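Local coordinates for protein rhamnonate dehydratase (Gibberella zeae PH-1, PDB 3FXG) that probably catalyses the magnesium-dependent dehydration of L-rhamnonate to 2-keto-3-deoxy-L-rhamnonate, as a member of the enolase superfamily, at residues F67-E72 with I133-L138; V78-G83 with D362-E367; V186-C191 with M225-S230; K201-L206 with I233-A238; K310-A315 with V320-H325. All coordinates share one frame; numbering follows the deposited sequence.

Contact 1 of 5, residues F67-E72 with I133-L138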
# COMPACT_ATOMS: atom_id res chain seq x y z
N PHE A 67 -21.20 -15.96 38.21
CA PHE A 67 -22.49 -16.62 38.06
C PHE A 67 -22.26 -18.04 37.54
O PHE A 67 -21.18 -18.36 37.05
CB PHE A 67 -23.44 -15.82 37.14
CG PHE A 67 -23.14 -15.95 35.66
CD1 PHE A 67 -24.02 -16.63 34.82
CD2 PHE A 67 -22.03 -15.33 35.10
CE1 PHE A 67 -23.80 -16.68 33.44
CE2 PHE A 67 -21.79 -15.38 33.72
CZ PHE A 67 -22.69 -16.06 32.89
N LEU A 68 -23.27 -18.89 37.69
CA LEU A 68 -23.19 -20.27 37.26
C LEU A 68 -24.39 -20.63 36.40
O LEU A 68 -25.51 -20.22 36.68
CB LEU A 68 -23.15 -21.21 38.47
CG LEU A 68 -23.16 -22.72 38.17
CD1 LEU A 68 -21.75 -23.18 37.87
CD2 LEU A 68 -23.73 -23.48 39.36
N VAL A 69 -24.15 -21.40 35.35
CA VAL A 69 -25.22 -21.82 34.47
C VAL A 69 -25.30 -23.34 34.47
O VAL A 69 -24.28 -24.02 34.39
CB VAL A 69 -24.97 -21.34 33.02
CG1 VAL A 69 -25.96 -22.01 32.07
CG2 VAL A 69 -25.10 -19.83 32.94
N GLU A 70 -26.51 -23.87 34.58
CA GLU A 70 -26.72 -25.31 34.55
C GLU A 70 -27.66 -25.62 33.40
O GLU A 70 -28.69 -24.97 33.24
CB GLU A 70 -27.35 -25.83 35.85
CG GLU A 70 -26.53 -25.61 37.12
CD GLU A 70 -27.13 -26.35 38.31
OE1 GLU A 70 -28.36 -26.26 38.51
OE2 GLU A 70 -26.37 -27.01 39.06
N ILE A 71 -27.30 -26.60 32.58
CA ILE A 71 -28.14 -26.99 31.46
C ILE A 71 -28.46 -28.47 31.66
O ILE A 71 -27.56 -29.31 31.67
CB ILE A 71 -27.44 -26.78 30.11
CG1 ILE A 71 -27.11 -25.29 29.93
CG2 ILE A 71 -28.33 -27.27 28.97
CD1 ILE A 71 -26.32 -24.98 28.67
N GLU A 72 -29.74 -28.78 31.85
CA GLU A 72 -30.15 -30.16 32.07
C GLU A 72 -30.77 -30.77 30.83
O GLU A 72 -31.63 -30.16 30.19
CB GLU A 72 -31.16 -30.23 33.22
CG GLU A 72 -31.50 -31.65 33.65
CD GLU A 72 -32.42 -31.69 34.86
OE1 GLU A 72 -32.17 -30.93 35.82
OE2 GLU A 72 -33.38 -32.49 34.85
N ILE A 133 -22.94 -15.57 26.66
CA ILE A 133 -22.97 -16.61 25.65
C ILE A 133 -21.84 -17.61 25.89
O ILE A 133 -22.02 -18.81 25.72
CB ILE A 133 -22.84 -16.01 24.24
CG1 ILE A 133 -24.06 -15.13 23.93
CG2 ILE A 133 -22.71 -17.13 23.20
CD1 ILE A 133 -23.98 -14.39 22.61
N SER A 134 -20.68 -17.10 26.29
CA SER A 134 -19.52 -17.96 26.54
C SER A 134 -19.78 -19.02 27.60
O SER A 134 -19.45 -20.19 27.42
CB SER A 134 -18.31 -17.13 26.96
OG SER A 134 -17.96 -16.18 25.97
N VAL A 135 -20.37 -18.60 28.72
CA VAL A 135 -20.65 -19.53 29.81
C VAL A 135 -21.71 -20.56 29.41
O VAL A 135 -21.63 -21.72 29.80
CB VAL A 135 -21.11 -18.76 31.07
CG1 VAL A 135 -21.44 -19.74 32.18
CG2 VAL A 135 -20.00 -17.81 31.52
N ILE A 136 -22.69 -20.14 28.62
CA ILE A 136 -23.73 -21.06 28.18
C ILE A 136 -23.10 -22.11 27.27
O ILE A 136 -23.40 -23.30 27.38
CB ILE A 136 -24.85 -20.31 27.41
CG1 ILE A 136 -25.64 -19.44 28.38
CG2 ILE A 136 -25.76 -21.31 26.70
CD1 ILE A 136 -26.66 -18.52 27.70
N ASP A 137 -22.23 -21.67 26.37
CA ASP A 137 -21.55 -22.57 25.44
C ASP A 137 -20.70 -23.57 26.21
O ASP A 137 -20.71 -24.76 25.89
CB ASP A 137 -20.66 -21.77 24.48
CG ASP A 137 -19.99 -22.66 23.44
OD1 ASP A 137 -20.70 -23.18 22.56
OD2 ASP A 137 -18.76 -22.82 23.50
N LEU A 138 -19.97 -23.10 27.21
CA LEU A 138 -19.13 -23.98 28.02
C LEU A 138 -19.98 -25.01 28.76
O LEU A 138 -19.59 -26.17 28.90
CB LEU A 138 -18.29 -23.16 29.01
CG LEU A 138 -17.17 -22.32 28.39
CD1 LEU A 138 -16.53 -21.41 29.43
CD2 LEU A 138 -16.12 -23.25 27.79

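Contact 2 of 5, residues V78-G83 with D362-E367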
# COMPACT_ATOMS: atom_id res chain seq x y z
N VAL A 78 -26.64 -33.21 33.57
CA VAL A 78 -26.52 -31.77 33.74
C VAL A 78 -25.11 -31.26 33.46
O VAL A 78 -24.13 -31.74 34.05
CB VAL A 78 -26.91 -31.32 35.17
CG1 VAL A 78 -26.75 -29.80 35.31
CG2 VAL A 78 -28.35 -31.73 35.48
N GLY A 79 -25.01 -30.30 32.56
CA GLY A 79 -23.72 -29.71 32.26
C GLY A 79 -23.74 -28.32 32.85
O GLY A 79 -24.80 -27.71 32.93
N PHE A 80 -22.59 -27.83 33.30
CA PHE A 80 -22.55 -26.49 33.87
C PHE A 80 -21.21 -25.80 33.66
O PHE A 80 -20.22 -26.42 33.27
CB PHE A 80 -22.89 -26.56 35.37
CG PHE A 80 -22.03 -27.51 36.16
CD1 PHE A 80 -20.70 -27.20 36.44
CD2 PHE A 80 -22.55 -28.71 36.63
CE1 PHE A 80 -19.90 -28.08 37.18
CE2 PHE A 80 -21.76 -29.60 37.37
CZ PHE A 80 -20.43 -29.28 37.64
N ALA A 81 -21.20 -24.50 33.90
CA ALA A 81 -19.99 -23.70 33.75
C ALA A 81 -20.15 -22.40 34.53
O ALA A 81 -21.27 -21.97 34.80
CB ALA A 81 -19.74 -23.40 32.28
N THR A 82 -19.04 -21.79 34.90
CA THR A 82 -19.07 -20.54 35.65
C THR A 82 -18.32 -19.45 34.89
O THR A 82 -17.54 -19.73 33.98
CB THR A 82 -18.43 -20.73 37.05
OG1 THR A 82 -18.61 -19.54 37.83
CG2 THR A 82 -16.95 -21.03 36.93
N GLY A 83 -18.58 -18.20 35.27
CA GLY A 83 -17.92 -17.08 34.63
C GLY A 83 -18.25 -15.81 35.38
O GLY A 83 -18.98 -15.84 36.37
N ASP A 362 -13.53 -22.16 46.16
CA ASP A 362 -14.19 -23.33 46.72
C ASP A 362 -15.49 -23.74 46.03
O ASP A 362 -16.27 -24.53 46.57
CB ASP A 362 -14.45 -23.11 48.22
CG ASP A 362 -15.49 -22.03 48.48
OD1 ASP A 362 -15.77 -21.22 47.57
OD2 ASP A 362 -16.02 -21.99 49.61
N LEU A 363 -15.73 -23.21 44.83
CA LEU A 363 -16.94 -23.56 44.09
C LEU A 363 -16.90 -25.04 43.71
O LEU A 363 -17.92 -25.72 43.73
CB LEU A 363 -17.05 -22.70 42.82
CG LEU A 363 -18.25 -22.99 41.91
CD1 LEU A 363 -19.55 -22.81 42.67
CD2 LEU A 363 -18.20 -22.07 40.70
N PHE A 364 -15.71 -25.52 43.35
CA PHE A 364 -15.53 -26.92 42.96
C PHE A 364 -14.61 -27.62 43.96
O PHE A 364 -13.86 -26.96 44.68
CB PHE A 364 -14.93 -26.99 41.55
CG PHE A 364 -15.72 -26.23 40.52
CD1 PHE A 364 -17.01 -26.63 40.19
CD2 PHE A 364 -15.19 -25.11 39.90
CE1 PHE A 364 -17.76 -25.92 39.26
CE2 PHE A 364 -15.93 -24.39 38.97
CZ PHE A 364 -17.22 -24.79 38.65
N ILE A 365 -14.67 -28.94 44.00
CA ILE A 365 -13.84 -29.70 44.93
C ILE A 365 -12.65 -30.41 44.29
O ILE A 365 -11.77 -30.89 45.00
CB ILE A 365 -14.68 -30.77 45.67
CG1 ILE A 365 -15.20 -31.80 44.67
CG2 ILE A 365 -15.84 -30.12 46.40
CD1 ILE A 365 -16.08 -32.87 45.29
N ASP A 366 -12.63 -30.47 42.97
CA ASP A 366 -11.56 -31.19 42.27
C ASP A 366 -10.90 -30.46 41.10
O ASP A 366 -10.55 -31.09 40.10
CB ASP A 366 -12.09 -32.53 41.79
CG ASP A 366 -13.39 -32.39 41.02
OD1 ASP A 366 -13.79 -31.24 40.73
OD2 ASP A 366 -14.02 -33.43 40.72
N GLU A 367 -10.73 -29.15 41.21
CA GLU A 367 -10.10 -28.41 40.12
C GLU A 367 -8.63 -28.83 40.02
O GLU A 367 -7.91 -28.83 41.01
CB GLU A 367 -10.18 -26.90 40.41
CG GLU A 367 -9.75 -26.02 39.25
CD GLU A 367 -9.63 -24.55 39.64
OE1 GLU A 367 -10.61 -24.00 40.21
OE2 GLU A 367 -8.57 -23.95 39.39

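Contact 3 of 5, residues V186-C191 with M225-S230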
# COMPACT_ATOMS: atom_id res chain seq x y z
N VAL A 186 4.81 -10.51 35.48
CA VAL A 186 4.53 -9.55 36.54
C VAL A 186 3.69 -8.37 36.05
O VAL A 186 3.73 -8.00 34.88
CB VAL A 186 5.84 -9.01 37.16
CG1 VAL A 186 6.64 -10.17 37.76
CG2 VAL A 186 6.67 -8.31 36.10
N PRO A 187 2.90 -7.77 36.95
CA PRO A 187 2.07 -6.62 36.56
C PRO A 187 2.84 -5.31 36.65
O PRO A 187 3.52 -5.04 37.65
CB PRO A 187 0.91 -6.69 37.55
CG PRO A 187 1.57 -7.21 38.80
CD PRO A 187 2.53 -8.27 38.29
N LEU A 188 2.76 -4.50 35.59
CA LEU A 188 3.44 -3.21 35.54
C LEU A 188 2.75 -2.32 36.58
O LEU A 188 1.54 -2.16 36.54
CB LEU A 188 3.30 -2.59 34.15
CG LEU A 188 4.14 -1.34 33.89
CD1 LEU A 188 5.60 -1.73 33.74
CD2 LEU A 188 3.65 -0.65 32.63
N PRO A 189 3.53 -1.74 37.50
CA PRO A 189 2.98 -0.88 38.56
C PRO A 189 2.48 0.53 38.24
O PRO A 189 1.48 0.96 38.81
CB PRO A 189 4.11 -0.86 39.59
CG PRO A 189 5.33 -0.90 38.73
CD PRO A 189 4.97 -1.95 37.69
N PHE A 190 3.14 1.25 37.34
CA PHE A 190 2.72 2.63 37.07
C PHE A 190 2.31 2.95 35.64
O PHE A 190 2.88 2.42 34.68
CB PHE A 190 3.83 3.57 37.54
CG PHE A 190 4.31 3.26 38.93
CD1 PHE A 190 3.51 3.52 40.04
CD2 PHE A 190 5.53 2.61 39.13
CE1 PHE A 190 3.91 3.15 41.32
CE2 PHE A 190 5.94 2.23 40.41
CZ PHE A 190 5.12 2.50 41.50
N CYS A 191 1.32 3.82 35.50
CA CYS A 191 0.79 4.22 34.21
C CYS A 191 1.51 5.44 33.64
O CYS A 191 2.28 6.10 34.33
CB CYS A 191 -0.71 4.52 34.32
SG CYS A 191 -1.10 6.09 35.13
N MSE A 225 -3.96 -3.22 29.53
CA MSE A 225 -4.48 -2.19 28.62
C MSE A 225 -4.35 -0.75 29.12
O MSE A 225 -5.16 0.12 28.79
CB MSE A 225 -5.95 -2.50 28.27
CG MSE A 225 -6.93 -2.56 29.44
SE MSE A 225 -8.71 -3.34 29.04
CE MSE A 225 -9.13 -3.96 30.82
N SER A 226 -3.28 -0.47 29.86
CA SER A 226 -3.10 0.85 30.46
C SER A 226 -2.13 1.85 29.84
O SER A 226 -2.06 2.99 30.29
CB SER A 226 -2.71 0.68 31.93
OG SER A 226 -1.38 0.18 32.02
N LEU A 227 -1.37 1.45 28.83
CA LEU A 227 -0.41 2.38 28.24
C LEU A 227 -0.88 2.98 26.93
O LEU A 227 -2.06 2.95 26.59
CB LEU A 227 0.95 1.67 28.04
CG LEU A 227 1.43 0.81 29.21
CD1 LEU A 227 2.78 0.20 28.86
CD2 LEU A 227 1.51 1.64 30.48
N ASN A 228 0.07 3.55 26.19
CA ASN A 228 -0.22 4.13 24.89
C ASN A 228 1.01 3.88 24.02
O ASN A 228 2.04 3.43 24.53
CB ASN A 228 -0.52 5.63 25.01
CG ASN A 228 0.63 6.41 25.59
OD1 ASN A 228 1.73 6.42 25.04
ND2 ASN A 228 0.38 7.09 26.70
N VAL A 229 0.91 4.16 22.73
CA VAL A 229 2.02 3.89 21.82
C VAL A 229 3.36 4.51 22.20
O VAL A 229 4.36 3.80 22.29
CB VAL A 229 1.66 4.30 20.37
CG1 VAL A 229 2.87 4.15 19.46
CG2 VAL A 229 0.52 3.43 19.86
N SER A 230 3.38 5.82 22.41
CA SER A 230 4.63 6.50 22.76
C SER A 230 5.24 5.99 24.06
O SER A 230 6.45 5.73 24.12
CB SER A 230 4.41 8.01 22.88
OG SER A 230 4.10 8.58 21.62

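Contact 4 of 5, residues K201-L206 with I233-A238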
# COMPACT_ATOMS: atom_id res chain seq x y z
N LYS A 201 10.51 4.28 37.79
CA LYS A 201 10.07 3.32 38.80
C LYS A 201 9.69 1.99 38.17
O LYS A 201 9.98 0.93 38.72
CB LYS A 201 8.90 3.91 39.59
CG LYS A 201 9.33 5.08 40.49
CD LYS A 201 8.15 5.92 40.95
CE LYS A 201 7.26 5.19 41.94
NZ LYS A 201 6.13 6.06 42.37
N ASN A 202 9.05 2.04 37.00
CA ASN A 202 8.67 0.81 36.30
C ASN A 202 9.93 0.04 35.92
O ASN A 202 10.00 -1.17 36.09
CB ASN A 202 7.88 1.12 35.03
CG ASN A 202 6.40 1.29 35.29
OD1 ASN A 202 5.84 0.66 36.18
ND2 ASN A 202 5.74 2.13 34.49
N VAL A 203 10.93 0.76 35.40
CA VAL A 203 12.18 0.13 35.00
C VAL A 203 12.87 -0.52 36.19
O VAL A 203 13.33 -1.66 36.10
CB VAL A 203 13.13 1.16 34.35
CG1 VAL A 203 14.48 0.51 34.03
CG2 VAL A 203 12.51 1.72 33.07
N GLU A 204 12.95 0.21 37.30
CA GLU A 204 13.59 -0.29 38.51
C GLU A 204 12.87 -1.53 39.02
O GLU A 204 13.50 -2.48 39.50
CB GLU A 204 13.60 0.79 39.59
CG GLU A 204 14.15 0.35 40.94
CD GLU A 204 15.48 -0.38 40.83
OE1 GLU A 204 16.28 -0.05 39.93
OE2 GLU A 204 15.73 -1.28 41.65
N PHE A 205 11.55 -1.51 38.91
CA PHE A 205 10.70 -2.62 39.35
C PHE A 205 11.06 -3.90 38.59
O PHE A 205 11.24 -4.96 39.18
CB PHE A 205 9.23 -2.26 39.09
CG PHE A 205 8.27 -3.39 39.33
CD1 PHE A 205 7.92 -3.76 40.63
CD2 PHE A 205 7.69 -4.07 38.26
CE1 PHE A 205 7.00 -4.78 40.85
CE2 PHE A 205 6.77 -5.09 38.48
CZ PHE A 205 6.42 -5.45 39.77
N LEU A 206 11.14 -3.78 37.27
CA LEU A 206 11.47 -4.91 36.41
C LEU A 206 12.92 -5.35 36.60
O LEU A 206 13.22 -6.54 36.55
CB LEU A 206 11.20 -4.55 34.94
CG LEU A 206 9.72 -4.27 34.61
CD1 LEU A 206 9.59 -3.86 33.14
CD2 LEU A 206 8.88 -5.51 34.90
N ILE A 233 6.66 2.45 23.67
CA ILE A 233 7.92 2.49 22.94
C ILE A 233 9.08 2.96 23.82
O ILE A 233 10.17 2.39 23.77
CB ILE A 233 7.79 3.41 21.69
CG1 ILE A 233 6.94 2.70 20.63
CG2 ILE A 233 9.17 3.73 21.11
CD1 ILE A 233 6.69 3.51 19.37
N GLU A 234 8.85 3.98 24.64
CA GLU A 234 9.91 4.47 25.51
C GLU A 234 10.24 3.49 26.64
O GLU A 234 11.41 3.30 26.97
CB GLU A 234 9.55 5.84 26.10
CG GLU A 234 10.58 6.33 27.12
CD GLU A 234 10.43 7.79 27.49
OE1 GLU A 234 9.28 8.28 27.59
OE2 GLU A 234 11.47 8.46 27.69
N LEU A 235 9.22 2.88 27.22
CA LEU A 235 9.41 1.92 28.30
C LEU A 235 10.18 0.69 27.82
O LEU A 235 11.12 0.23 28.47
CB LEU A 235 8.05 1.48 28.87
CG LEU A 235 8.06 0.40 29.96
CD1 LEU A 235 8.85 0.88 31.18
CD2 LEU A 235 6.62 0.09 30.36
N VAL A 236 9.77 0.14 26.68
CA VAL A 236 10.45 -1.02 26.14
C VAL A 236 11.91 -0.68 25.85
O VAL A 236 12.80 -1.47 26.17
CB VAL A 236 9.73 -1.53 24.86
CG1 VAL A 236 10.59 -2.58 24.15
CG2 VAL A 236 8.39 -2.14 25.25
N LYS A 237 12.15 0.49 25.28
CA LYS A 237 13.52 0.90 24.98
C LYS A 237 14.34 0.97 26.26
O LYS A 237 15.48 0.51 26.31
CB LYS A 237 13.53 2.27 24.29
CG LYS A 237 14.92 2.69 23.84
CD LYS A 237 14.93 4.06 23.17
CE LYS A 237 16.33 4.41 22.68
NZ LYS A 237 16.39 5.76 22.04
N ALA A 238 13.75 1.53 27.31
CA ALA A 238 14.43 1.67 28.59
C ALA A 238 14.72 0.35 29.29
O ALA A 238 15.57 0.28 30.17
CB ALA A 238 13.62 2.57 29.52

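Contact 5 of 5, residues K310-A315 with V320-H325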
# COMPACT_ATOMS: atom_id res chain seq x y z
N LYS A 310 -12.69 -21.67 16.43
CA LYS A 310 -12.61 -20.98 15.14
C LYS A 310 -11.53 -19.90 15.16
O LYS A 310 -10.86 -19.67 14.16
CB LYS A 310 -13.96 -20.37 14.78
CG LYS A 310 -15.05 -21.41 14.53
CD LYS A 310 -16.33 -20.78 14.00
CE LYS A 310 -17.38 -21.85 13.70
NZ LYS A 310 -17.78 -22.58 14.92
N VAL A 311 -11.37 -19.24 16.30
CA VAL A 311 -10.35 -18.22 16.44
C VAL A 311 -8.97 -18.87 16.33
O VAL A 311 -8.08 -18.36 15.65
CB VAL A 311 -10.48 -17.50 17.80
CG1 VAL A 311 -9.21 -16.70 18.11
CG2 VAL A 311 -11.69 -16.56 17.77
N ALA A 312 -8.80 -20.01 16.99
CA ALA A 312 -7.52 -20.71 16.96
C ALA A 312 -7.18 -21.22 15.56
O ALA A 312 -6.02 -21.19 15.16
CB ALA A 312 -7.53 -21.88 17.95
N ALA A 313 -8.19 -21.67 14.83
CA ALA A 313 -7.97 -22.17 13.47
C ALA A 313 -7.46 -21.07 12.54
O ALA A 313 -6.60 -21.32 11.70
CB ALA A 313 -9.27 -22.76 12.93
N LEU A 314 -8.01 -19.87 12.68
CA LEU A 314 -7.57 -18.75 11.85
C LEU A 314 -6.12 -18.42 12.20
O LEU A 314 -5.29 -18.24 11.31
CB LEU A 314 -8.46 -17.52 12.10
CG LEU A 314 -8.12 -16.25 11.31
CD1 LEU A 314 -9.35 -15.36 11.23
CD2 LEU A 314 -6.96 -15.52 11.95
N ALA A 315 -5.82 -18.35 13.49
CA ALA A 315 -4.46 -18.06 13.94
C ALA A 315 -3.50 -19.15 13.44
O ALA A 315 -2.36 -18.86 13.08
CB ALA A 315 -4.42 -17.97 15.46
N VAL A 320 0.20 -18.40 14.32
CA VAL A 320 0.19 -17.48 15.45
C VAL A 320 -0.31 -18.28 16.64
O VAL A 320 -1.42 -18.81 16.62
CB VAL A 320 -0.75 -16.28 15.21
CG1 VAL A 320 -0.91 -15.48 16.51
CG2 VAL A 320 -0.18 -15.38 14.12
N PRO A 321 0.51 -18.39 17.70
CA PRO A 321 0.06 -19.15 18.86
C PRO A 321 -1.08 -18.49 19.62
O PRO A 321 -1.19 -17.26 19.67
CB PRO A 321 1.33 -19.27 19.71
CG PRO A 321 2.08 -18.03 19.38
CD PRO A 321 1.90 -17.93 17.88
N VAL A 322 -1.93 -19.33 20.21
CA VAL A 322 -3.06 -18.87 21.00
C VAL A 322 -2.81 -19.38 22.42
O VAL A 322 -2.72 -20.58 22.64
CB VAL A 322 -4.40 -19.47 20.49
CG1 VAL A 322 -5.54 -18.99 21.38
CG2 VAL A 322 -4.65 -19.05 19.05
N VAL A 323 -2.68 -18.45 23.36
CA VAL A 323 -2.45 -18.80 24.77
C VAL A 323 -3.52 -18.03 25.53
O VAL A 323 -3.33 -16.88 25.91
CB VAL A 323 -1.05 -18.35 25.24
CG1 VAL A 323 -0.86 -18.72 26.71
CG2 VAL A 323 0.02 -19.00 24.38
N PRO A 324 -4.69 -18.66 25.75
CA PRO A 324 -5.79 -18.01 26.47
C PRO A 324 -5.45 -17.46 27.85
O PRO A 324 -4.50 -17.89 28.50
CB PRO A 324 -6.87 -19.10 26.50
CG PRO A 324 -6.10 -20.37 26.40
CD PRO A 324 -5.04 -20.04 25.40
N HIS A 325 -6.25 -16.49 28.27
CA HIS A 325 -6.08 -15.84 29.57
C HIS A 325 -6.67 -16.67 30.69
O HIS A 325 -7.89 -16.86 30.74
CB HIS A 325 -6.73 -14.45 29.52
CG HIS A 325 -6.90 -13.81 30.86
ND1 HIS A 325 -7.94 -14.12 31.71
CD2 HIS A 325 -6.17 -12.87 31.49
CE1 HIS A 325 -7.84 -13.40 32.81
NE2 HIS A 325 -6.77 -12.63 32.71

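Contact 1 of 5, residues F67-E72 with I133-L138
Phe67 and Val69 of strand 66-73 both meet Val135 of helix 128-148. The Phe67 and Val135 side chains come from opposite directions, and the far end of the ring does the touching. Phe67 CZ lies 3.5 Å from Val135 CG2. The other branch, Val135 CG1, stands 3.7 Å from Val69 CG2. Val135 CG1 is anti to the backbone N (chi1 179°), which sends it to Val69 and the end of the ring, while CG2 lies against the ring. This end is the tight part. Toward Ile71 the fit between side chains is looser. Ile71 CD1 is 3.6 Å from the carbonyl oxygen Ile136 O, but Ile71 CD1 is 4.2 Å from Ile136 CG2. The axes of the two short segments approach to 8.3 Å and cross at -41°. No hydrogen bond joins the two segments. On the strand's other side lie Leu68, Glu70 and Glu72. Glu70 and Glu72 form salt bridges with Arg15, and Glu72 is partly exposed. Helix 86-101 closes another flank, where Phe67 touches Ala89 and Cys90. An antiparallel sheet with helices packed on one face is characteristic of the N-terminal capping domain of the mandelate racemase and muconate lactonizing enzymes.

Contact 2 of 5, residues V78-G83 with D362-E367
Phe80 places its CG between the backbone N and the carbonyl carbon (chi1 55°), while Phe364 turns its CG anti to its own carbonyl carbon (chi1 -55°). These settings bring the two rings together from strand 78-84 and the loop 362-367. The side chains run past each other in opposite directions and meet at Phe80 CE1 and Phe364 CE1, 3.7 Å apart. Thr82 comes to the Phe364 ring at its edge, with the methyl Thr82 CG2 4.1 Å from Phe364 CE2. The same threonine meets Leu363 tip to tip: Thr82 OG1 is 3.8 Å from Leu363 CD2. Leu363 also packs within its own segment. Its CG sits over the centre of the Phe364 ring, 3.8 Å above the plane. The polar partners of Thr82 OG1 lie outside both segments, at Phe67 O and Gly26 N. Both are hydrogen-bonded to it. Phe80 has a further neighbour in Lys146, which makes a cation-pi interaction with its ring. Between the two segments no hydrogen bond forms. The capping-domain sheet and the barrel-domain loop are joined here by van der Waals packing, and the buried threonine hydroxyl is satisfied by backbone atoms.

Contact 3 of 5, residues V186-C191 with M225-S230
Leu188 and Leu227 carry this contact between two loops of the modified TIM barrel of the enolase superfamily. Segment 186-191 leaves the end of strand 184-187. Segment 225-230 leads from the region after strand 219-222 into helix 229-238. The two leucine side chains cross obliquely. A single methyl, Leu188 CD2, faces both branches of Leu227. Leu188 CD2 lies 3.8 Å from Leu227 CD2 and 4.0 Å from Leu227 CD1. Leu188 has CG anti to its backbone N (chi1 -171°), which extends the fork toward the second loop. Leu227 turns its fork back toward Leu188, although its CB does not aim there. The carbonyl oxygen Phe190 O is 4.5 Å from Leu227 CD2. Both leucines also touch Leu235 of helix 229-238, which adds to the apolar cluster. The contact is not at the metal: the Leu188 side chain is about 11 Å from the bound magnesium. The Leu188 backbone is, however, hydrogen-bonded to that of Asp222, a magnesium ligand. Ser226 OG is hydrogen-bonded to Cys223 O and Ser43 OG. Next to Leu227, Asn228 N-caps the following helix, with its OD1 accepting a hydrogen bond from Tyr231 N.

Contact 4 of 5, residues K201-L206 with I233-A238
Asn202 ND2 is held by two groups outside the two segments, while Asn202 CB packs against Leu235. One partner of the amide nitrogen is the carbonyl oxygen of Phe190. The other is the hydroxyl of Tyr231, at the start of helix 229-238. Asn202 CB lies 4.0 Å from Leu235 CD1. The same leucine methyl also reaches Val203, with Leu235 CD1 4.2 Å from Val203 CG2. The tightest apolar touch is between Val203 CG2 and Ala238 CB at 3.8 Å. Val203 thus meets both Leu235 and Ala238, about one turn apart on helix 229-238. Leu235 has CG anti to the backbone N (chi1 176°), and the end of its side chain comes closer to helix 195-213 than its CB direction suggests. The axes of the two short segments come to 10.2 Å and cross at -40°. Leu206 and Leu235 both touch Trp247, on strand 246-248 beneath the helices. Between 201-206 and 233-238 the contact is aliphatic, with no hydrogen bond. The polar link between these neighbouring outer helices of the barrel is Asn202 ND2 to the Tyr231 hydroxyl. One amide thus ties helix 195-213 both to helix 229-238 and to the loop at Phe190.

Contact 5 of 5, residues K310-A315 with V320-H325
Val322 CG2 sits at the apolar centre, against Ala312 and Ala315 on helix 305-316. This is a helix and the chain following it in the (beta/alpha) barrel of the enolase superfamily: the helix ends, the chain turns, and an extended segment runs back beside strand 294-295. Val322 CG2 is 3.8 Å from Ala315 CB and 3.9 Å from Ala312 CA. With CG1 anti to the backbone N (chi1 178°), CG2 is the branch that meets the two alanines. Their small side chains are consistent with the close approach of the backbones, 6.3 Å from Ala312 CA to Val322 CA. Next outward, Val320 CB lies 4.0 Å from Ala315 CB. The same alanine methyl, Ala315 CB, is 3.3 Å from the carbonyl oxygen Val320 O. Phe334 of helix 329-335 also touches Ala312 and Val322. On the helix's other side, Ala313 and Leu314 pack on the same residues of a neighbouring subunit. At the polar edge the side-chain nitrogen Asn340 ND2 is hydrogen-bonded to the backbone oxygens Ala312 O and Val320 O, and so ties the helix to the returning segment. The turn is closed by Val320 N donating to Ala315 O at 2.9 Å, nearly straight at 165°, with the donor 42° out of the carbonyl plane.

In the fold
Contacts 1 and 2 belong together, with centres about 11 Å apart. Their strands 66-73 and 78-84 are neighbours in the antiparallel sheet, and contact 2 ties that sheet to a late loop of the barrel domain. Contacts 3 and 4, centres about 10 Å apart, share helix 229-238. They lie on the opposite side of the chain's centre, their centres about 33 to 41 Å from those of the first pair. Contact 5 has its centre about 22 Å from that of contact 1 and 24 Å from that of contact 3. Along the chain the segments of contacts 1 and 2 alternate, as do those of contacts 3 and 4. Contact 5 follows, and all three fall between the segments of contact 2. The magnesium ligands Asp222, Glu248 and Glu275 lie in the barrel range.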